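Local coordinates for glycosyl transferases group 1 family protein (Francisella tularensis subsp. tularensis, PDB 5I45) that probably transfers sugar groups as a GT-B glycosyltransferase, of which this chain is the C-terminal domain, at residues I184-N187 / G188-L191. Numbering follows the deposited sequence.
Sequences IAQN and GYDL
Q186 and D190 join side chains one turn apart on helix 178-195, a local i to i+4 contact near the C-terminal end of this glycosyltransferase domain. Four successive, near-straight main-chain bonds establish the alpha-helical frame: G188 N to I184 O, Y189 N to A185 O, D190 N to Q186 O and L191 N to N187 O. On that frame Q186 NE2 donates to D190 OD1 at 3.0 Å, bent to 149° at the hydrogen. The carboxylate oxygen lies almost in the amide plane, whereas NE2 sits above the carboxylate plane. A bend in the glutamine chain, chi2 71°, brings the amide back over the following turn. D190 is therefore held twice by Q186, through its backbone N (2.8 Å to Q186 O) and through its carboxylate. The same NE2 approaches Y189 CD1 obliquely at 3.6 Å, where the two side chains run alongside each other, pointing the same way, with amide and ring planes 69° apart. The other amide atom, Q186 OE1, accepts a hydrogen bond from K135, which also makes a cation-pi contact with Y189; N187 OD1 turns instead to K183. K135 lies between helix 126-133 and strand 137-140, so this polar cluster ties helix 178-195 to the connection entering a strand of the parallel sheet, while N187 and L191 rest on N155, just before strand 157-158.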
ATOM      1  N   ILE A 184       9.044   9.402  -7.844  1.00 10.74           N
ATOM      2  CA  ILE A 184       8.495   8.115  -8.263  1.00 10.68           C
ATOM      3  C   ILE A 184       6.970   8.192  -8.328  1.00 10.06           C
ATOM      4  O   ILE A 184       6.373   7.806  -9.311  1.00 10.20           O
ATOM      5  CB  ILE A 184       8.923   7.010  -7.267  1.00 10.79           C
ATOM      6  CG1 ILE A 184      10.422   6.732  -7.401  1.00 12.41           C
ATOM      7  CG2 ILE A 184       8.091   5.738  -7.421  1.00 11.05           C
ATOM      8  CD1 ILE A 184      10.856   6.046  -8.645  1.00 13.62           C
ATOM      9  N   ALA A 185       6.385   8.760  -7.273  1.00  9.39           N
ATOM     10  CA  ALA A 185       4.921   8.876  -7.189  1.00  9.24           C
ATOM     11  C   ALA A 185       4.339   9.755  -8.307  1.00  9.49           C
ATOM     12  O   ALA A 185       3.349   9.400  -8.922  1.00  9.68           O
ATOM     13  CB  ALA A 185       4.485   9.372  -5.821  1.00  9.56           C
ATOM     14  N   GLN A 186       4.970  10.899  -8.535  1.00  9.71           N
ATOM     15  CA  GLN A 186       4.570  11.784  -9.612  1.00 10.43           C
ATOM     16  C   GLN A 186       4.704  11.094 -10.964  1.00 10.29           C
ATOM     17  O   GLN A 186       3.820  11.227 -11.819  1.00 10.37           O
ATOM     18  CB  GLN A 186       5.381  13.052  -9.550  1.00 11.51           C
ATOM     19  CG  GLN A 186       5.000  14.073 -10.606  1.00 12.73           C
ATOM     20  CD  GLN A 186       3.653  14.715 -10.356  1.00 13.50           C
ATOM     21  OE1 GLN A 186       3.408  15.256  -9.281  1.00 14.66           O
ATOM     22  NE2 GLN A 186       2.766  14.671 -11.337  1.00 14.07           N
ATOM     23  N   ASN A 187       5.799  10.376 -11.191  1.00 10.30           N
ATOM     24  CA  ASN A 187       5.964   9.688 -12.451  1.00 10.85           C
ATOM     25  C   ASN A 187       4.855   8.643 -12.659  1.00 10.36           C
ATOM     26  O   ASN A 187       4.348   8.495 -13.758  1.00 11.00           O
ATOM     27  CB  ASN A 187       7.320   9.000 -12.517  1.00 11.68           C
ATOM     28  CG  ASN A 187       8.491   9.964 -12.603  1.00 13.07           C
ATOM     29  OD1 ASN A 187       9.648   9.576 -12.339  1.00 14.65           O
ATOM     30  ND2 ASN A 187       8.240  11.199 -12.993  1.00 13.57           N
ATOM     31  N   GLY A 188       4.500   7.911 -11.599  1.00  9.55           N
ATOM     32  CA  GLY A 188       3.402   6.934 -11.692  1.00  9.45           C
ATOM     33  C   GLY A 188       2.070   7.608 -12.031  1.00  9.44           C
ATOM     34  O   GLY A 188       1.311   7.137 -12.864  1.00  9.93           O
ATOM     35  N   TYR A 189       1.828   8.730 -11.356  1.00  9.32           N
ATOM     36  CA  TYR A 189       0.634   9.535 -11.634  1.00  9.32           C
ATOM     37  C   TYR A 189       0.596   9.994 -13.111  1.00 10.21           C
ATOM     38  O   TYR A 189      -0.437   9.853 -13.770  1.00 10.36           O
ATOM     39  CB  TYR A 189       0.607  10.741 -10.683  1.00  9.26           C
ATOM     40  CG  TYR A 189      -0.473  11.711 -11.013  1.00  9.67           C
ATOM     41  CD1 TYR A 189      -0.265  12.743 -11.939  1.00 10.20           C
ATOM     42  CD2 TYR A 189      -1.744  11.569 -10.462  1.00 10.08           C
ATOM     43  CE1 TYR A 189      -1.277  13.601 -12.283  1.00 10.76           C
ATOM     44  CE2 TYR A 189      -2.757  12.430 -10.781  1.00 10.44           C
ATOM     45  CZ  TYR A 189      -2.527  13.442 -11.730  1.00 10.87           C
ATOM     46  OH  TYR A 189      -3.528  14.299 -12.096  1.00 11.45           O
ATOM     47  N   ASP A 190       1.725  10.508 -13.593  1.00 10.73           N
ATOM     48  CA  ASP A 190       1.795  10.995 -14.972  1.00 12.16           C
ATOM     49  C   ASP A 190       1.499   9.872 -15.961  1.00 12.55           C
ATOM     50  O   ASP A 190       0.833  10.085 -16.957  1.00 13.22           O
ATOM     51  CB  ASP A 190       3.158  11.616 -15.256  1.00 13.61           C
ATOM     52  CG  ASP A 190       3.368  12.938 -14.536  1.00 14.86           C
ATOM     53  OD1 ASP A 190       2.390  13.525 -14.045  1.00 17.13           O
ATOM     54  OD2 ASP A 190       4.516  13.404 -14.427  1.00 18.11           O
ATOM     55  N   LEU A 191       2.030   8.691 -15.687  1.00 12.47           N
ATOM     56  CA  LEU A 191       1.800   7.563 -16.546  1.00 13.52           C
ATOM     57  C   LEU A 191       0.340   7.156 -16.570  1.00 13.48           C
ATOM     58  O   LEU A 191      -0.246   7.007 -17.630  1.00 14.11           O
ATOM     59  CB  LEU A 191       2.652   6.365 -16.113  1.00 14.58           C
ATOM     60  CG  LEU A 191       2.347   5.054 -16.843  1.00 16.24           C
ATOM     61  CD1 LEU A 191       2.767   5.152 -18.285  1.00 17.70           C
ATOM     62  CD2 LEU A 191       3.066   3.913 -16.160  1.00 17.05           C
TER